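Local coordinates for protein MFP2b (Ascaris suum, PDB 2BJR) that probably enhances the polymerization of major sperm protein that drives amoeboid motility of nematode sperm, and carries a bound zinc ion, at residues Arg113-Trp122 with Gly132-Phe143. Numbering follows the deposited sequence.
With SO4 (sulfate ion), chain E.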
loop_
_atom_site.group_PDB
_atom_site.type_symbol
_atom_site.label_atom_id
_atom_site.label_comp_id
_atom_site.label_asym_id
_atom_site.label_seq_id
_atom_site.Cartn_x
_atom_site.Cartn_y
_atom_site.Cartn_z
ATOM N N ARG A 113 3.701 13.900 -16.526
ATOM C CA ARG A 113 4.101 15.244 -16.092
ATOM C C ARG A 113 2.887 16.135 -15.927
ATOM O O ARG A 113 1.824 15.861 -16.512
ATOM C CB ARG A 113 5.055 15.869 -17.088
ATOM C CG ARG A 113 4.401 16.135 -18.430
ATOM C CD ARG A 113 5.392 16.532 -19.486
ATOM N NE ARG A 113 5.990 17.832 -19.163
ATOM C CZ ARG A 113 6.970 18.380 -19.845
ATOM N NH1 ARG A 113 7.496 17.732 -20.877
ATOM N NH2 ARG A 113 7.461 19.563 -19.494
ATOM N N CYS A 114 3.047 17.180 -15.124
ATOM C CA CYS A 114 2.103 18.315 -15.064
ATOM C C CYS A 114 2.920 19.562 -15.224
ATOM O O CYS A 114 3.727 19.904 -14.380
ATOM C CB CYS A 114 1.304 18.340 -13.771
ATOM S SG CYS A 114 0.402 16.823 -13.400
ATOM N N GLY A 115 2.804 20.195 -16.376
ATOM C CA GLY A 115 3.645 21.347 -16.663
ATOM C C GLY A 115 5.100 20.938 -16.610
ATOM O O GLY A 115 5.524 19.950 -17.217
ATOM N N ASP A 116 5.882 21.619 -15.817
ATOM C CA ASP A 116 7.296 21.281 -15.754
ATOM C C ASP A 116 7.628 20.321 -14.584
ATOM O O ASP A 116 8.772 20.016 -14.384
ATOM C CB ASP A 116 8.146 22.540 -15.601
ATOM C CG ASP A 116 8.367 23.291 -16.931
ATOM O OD1 ASP A 116 8.330 22.698 -18.023
ATOM O OD2 ASP A 116 8.676 24.484 -16.919
ATOM N N SER A 117 6.624 19.843 -13.865
ATOM C CA SER A 117 6.874 19.016 -12.687
ATOM C C SER A 117 6.571 17.569 -13.042
ATOM O O SER A 117 5.557 17.269 -13.701
ATOM C CB SER A 117 6.031 19.481 -11.542
ATOM O OG SER A 117 6.006 18.559 -10.459
ATOM N N PHE A 118 7.440 16.670 -12.594
ATOM C CA PHE A 118 7.085 15.266 -12.620
ATOM C C PHE A 118 7.460 14.548 -11.338
ATOM O O PHE A 118 8.474 14.883 -10.710
ATOM C CB PHE A 118 7.681 14.555 -13.772
ATOM C CG PHE A 118 9.120 14.712 -13.925
ATOM C CD1 PHE A 118 9.988 13.690 -13.575
ATOM C CD2 PHE A 118 9.637 15.828 -14.567
ATOM C CE1 PHE A 118 11.358 13.819 -13.790
ATOM C CE2 PHE A 118 11.000 15.962 -14.767
ATOM C CZ PHE A 118 11.857 14.972 -14.400
ATOM N N PRO A 119 6.649 13.594 -10.939
ATOM C CA PRO A 119 6.997 12.793 -9.756
ATOM C C PRO A 119 8.316 12.070 -9.905
ATOM O O PRO A 119 8.649 11.598 -11.016
ATOM C CB PRO A 119 5.840 11.812 -9.652
ATOM C CG PRO A 119 4.713 12.476 -10.378
ATOM C CD PRO A 119 5.339 13.208 -11.512
ATOM N N ILE A 120 9.070 11.980 -8.808
ATOM C CA ILE A 120 10.314 11.233 -8.771
ATOM C C ILE A 120 10.422 10.524 -7.414
ATOM O O ILE A 120 10.202 11.127 -6.353
ATOM C CB ILE A 120 11.509 12.116 -9.127
ATOM C CG1 ILE A 120 12.774 11.292 -9.283
ATOM C CG2 ILE A 120 11.708 13.259 -8.149
ATOM C CD1 ILE A 120 13.907 12.102 -9.964
ATOM N N LEU A 121 10.681 9.227 -7.487
ATOM C CA LEU A 121 10.823 8.377 -6.308
ATOM C C LEU A 121 12.272 8.027 -6.052
ATOM O O LEU A 121 12.920 7.353 -6.826
ATOM C CB LEU A 121 9.988 7.114 -6.492
ATOM C CG LEU A 121 10.022 6.182 -5.287
ATOM C CD1 LEU A 121 9.351 6.760 -4.050
ATOM C CD2 LEU A 121 9.339 4.902 -5.696
ATOM N N TRP A 122 12.768 8.498 -4.921
ATOM C CA TRP A 122 14.077 8.163 -4.407
ATOM C C TRP A 122 13.943 6.843 -3.651
ATOM O O TRP A 122 13.893 6.809 -2.450
ATOM C CB TRP A 122 14.570 9.295 -3.508
ATOM C CG TRP A 122 15.994 9.248 -3.046
ATOM C CD1 TRP A 122 16.940 8.284 -3.300
ATOM C CD2 TRP A 122 16.631 10.223 -2.233
ATOM N NE1 TRP A 122 18.112 8.588 -2.654
ATOM C CE2 TRP A 122 17.956 9.788 -2.005
ATOM C CE3 TRP A 122 16.209 11.427 -1.656
ATOM C CZ2 TRP A 122 18.861 10.520 -1.222
ATOM C CZ3 TRP A 122 17.090 12.141 -0.892
ATOM C CH2 TRP A 122 18.412 11.703 -0.695
ATOM N N GLY A 132 9.086 12.742 -4.355
ATOM C CA GLY A 132 9.137 14.197 -4.519
ATOM C C GLY A 132 8.850 14.606 -5.959
ATOM O O GLY A 132 8.189 13.865 -6.688
ATOM N N TYR A 133 9.385 15.734 -6.384
ATOM C CA TYR A 133 9.244 16.177 -7.778
ATOM C C TYR A 133 10.498 16.693 -8.341
ATOM O O TYR A 133 11.329 17.259 -7.629
ATOM C CB TYR A 133 8.105 17.177 -7.983
ATOM C CG TYR A 133 8.440 18.638 -7.715
ATOM C CD1 TYR A 133 8.806 19.493 -8.760
ATOM C CD2 TYR A 133 8.458 19.144 -6.420
ATOM C CE1 TYR A 133 9.142 20.849 -8.532
ATOM C CE2 TYR A 133 8.804 20.515 -6.188
ATOM C CZ TYR A 133 9.128 21.339 -7.266
ATOM O OH TYR A 133 9.452 22.662 -7.024
ATOM N N ALA A 134 10.623 16.493 -9.648
ATOM C CA ALA A 134 11.722 17.035 -10.411
ATOM C C ALA A 134 11.167 18.148 -11.322
ATOM O O ALA A 134 10.044 18.064 -11.828
ATOM C CB ALA A 134 12.391 15.993 -11.193
ATOM N N ASP A 135 11.964 19.184 -11.481
ATOM C CA ASP A 135 11.602 20.334 -12.343
ATOM C C ASP A 135 12.283 20.122 -13.669
ATOM O O ASP A 135 13.507 19.978 -13.764
ATOM C CB ASP A 135 12.043 21.629 -11.710
ATOM C CG ASP A 135 11.650 22.842 -12.537
ATOM O OD1 ASP A 135 12.236 23.092 -13.584
ATOM O OD2 ASP A 135 10.777 23.605 -12.191
ATOM N N ASN A 136 11.478 20.097 -14.713
ATOM C CA ASN A 136 11.972 19.893 -16.052
ATOM C C ASN A 136 12.988 20.933 -16.522
ATOM O O ASN A 136 13.852 20.631 -17.291
ATOM C CB ASN A 136 10.809 19.934 -17.036
ATOM C CG ASN A 136 11.214 19.489 -18.370
ATOM O OD1 ASN A 136 11.892 18.456 -18.503
ATOM N ND2 ASN A 136 10.872 20.275 -19.383
ATOM N N LYS A 137 12.866 22.140 -16.051
ATOM C CA LYS A 137 13.773 23.204 -16.506
ATOM C C LYS A 137 15.119 23.135 -15.764
ATOM O O LYS A 137 16.179 23.130 -16.404
ATOM C CB LYS A 137 13.139 24.582 -16.327
ATOM C CG LYS A 137 11.748 24.794 -16.927
ATOM C CD LYS A 137 11.158 26.167 -16.445
ATOM C CE LYS A 137 10.353 26.938 -17.558
ATOM N NZ LYS A 137 9.102 27.633 -17.031
ATOM N N THR A 138 15.088 23.050 -14.431
ATOM C CA THR A 138 16.342 23.068 -13.663
ATOM C C THR A 138 16.975 21.710 -13.480
ATOM O O THR A 138 18.147 21.650 -13.127
ATOM C CB THR A 138 16.140 23.647 -12.265
ATOM O OG1 THR A 138 15.105 22.900 -11.579
ATOM C CG2 THR A 138 15.644 25.084 -12.332
ATOM N N GLU A 139 16.225 20.635 -13.725
ATOM C CA GLU A 139 16.639 19.263 -13.425
ATOM C C GLU A 139 17.085 19.086 -11.949
ATOM O O GLU A 139 18.005 18.329 -11.664
ATOM C CB GLU A 139 17.730 18.794 -14.377
ATOM C CG GLU A 139 17.461 19.284 -15.803
ATOM C CD GLU A 139 18.219 18.568 -16.888
ATOM O OE1 GLU A 139 19.013 17.646 -16.640
ATOM O OE2 GLU A 139 17.993 18.954 -18.032
ATOM N N ILE A 140 16.402 19.771 -11.045
ATOM C CA ILE A 140 16.594 19.595 -9.611
ATOM C C ILE A 140 15.393 18.809 -9.120
ATOM O O ILE A 140 14.244 19.121 -9.472
ATOM C CB ILE A 140 16.683 20.931 -8.889
ATOM C CG1 ILE A 140 17.938 21.675 -9.329
ATOM C CG2 ILE A 140 16.673 20.770 -7.369
ATOM C CD1 ILE A 140 17.941 23.056 -8.857
ATOM N N ALA A 141 15.669 17.808 -8.297
ATOM C CA ALA A 141 14.651 17.067 -7.559
ATOM C C ALA A 141 14.537 17.558 -6.105
ATOM O O ALA A 141 15.519 17.785 -5.434
ATOM C CB ALA A 141 14.943 15.578 -7.582
ATOM N N ARG A 142 13.324 17.678 -5.618
ATOM C CA ARG A 142 13.072 18.147 -4.297
ATOM C C ARG A 142 12.171 17.176 -3.548
ATOM O O ARG A 142 11.187 16.686 -4.100
ATOM C CB ARG A 142 12.327 19.456 -4.345
ATOM C CG ARG A 142 13.212 20.590 -4.731
ATOM C CD ARG A 142 12.392 21.853 -4.859
ATOM N NE ARG A 142 13.282 23.001 -5.002
ATOM C CZ ARG A 142 13.764 23.427 -6.153
ATOM N NH1 ARG A 142 13.459 22.811 -7.275
ATOM N NH2 ARG A 142 14.579 24.478 -6.183
ATOM N N PHE A 143 12.503 16.974 -2.285
ATOM C CA PHE A 143 11.807 16.036 -1.407
ATOM C C PHE A 143 11.529 16.693 -0.082
ATOM O O PHE A 143 12.441 17.275 0.524
ATOM C CB PHE A 143 12.663 14.781 -1.191
ATOM C CG PHE A 143 13.093 14.117 -2.470
ATOM C CD1 PHE A 143 14.247 14.523 -3.125
ATOM C CD2 PHE A 143 12.330 13.115 -3.039
ATOM C CE1 PHE A 143 14.628 13.926 -4.304
ATOM C CE2 PHE A 143 12.690 12.543 -4.221
ATOM C CZ PHE A 143 13.824 12.921 -4.851
HETATM S S SO4 E . 21.527 7.020 -2.157
HETATM O O1 SO4 E . 20.647 6.894 -3.326
HETATM O O2 SO4 E . 20.743 7.615 -1.095
HETATM O O3 SO4 E . 21.997 5.655 -1.830
HETATM O O4 SO4 E . 22.653 7.848 -2.515
#
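Phe-118 lays one face of its ring over the methyl of Ala-134: Ala-134 CB sits 3.7 Å from the centroid of the Phe-118 ring and 25° off the normal, the geometry of a CH-pi contact. With chi1 at 53°, CG lies between the backbone N and the carbonyl carbon, which brings the ring over Ala-134 of the neighbouring strand. Backbone bonds run both ways between these two residues, so they form a hydrogen-bonded pair of the antiparallel hairpin 117-122/130-135; Ile-120 and Gly-132 form the next one. On the same face as Phe-118, Ile-120 directs CG2 at Ala-134 CB (4.1 Å), Ala-141 CB (4.0 Å) and Phe-143 CZ (3.9 Å), thereby reaching the third strand, 140-145. Beyond it the six-membered ring of Trp-122 turns its edge to the face of Phe-143, centroids 5.3 Å apart and planes at 53°, while NE1 donates to a sulfate, probably from the crystallisation liquor. Ser-117 OG, on the other face, lies 3.4 Å from Tyr-133 CD1 but bonds to His-46 of strand 43-52. At the Asp-116 end, where Asn-136 N still donates to Asp-116 O, Asp-116 crosses Lys-137 at about a right angle; Asp-116 OD2 forms a salt bridge with Lys-137 NZ at 3.2 Å, and Asp-116 OD1 a longer one, 3.6 Å, with Arg-113 NH2. The chemistry thus divides: backbone bonds join neighbouring strands, apolar and aromatic side chains carry 117-122 across to 140-145, and a carboxylate between two cations, probably kept ionised by them, links the flanking turns.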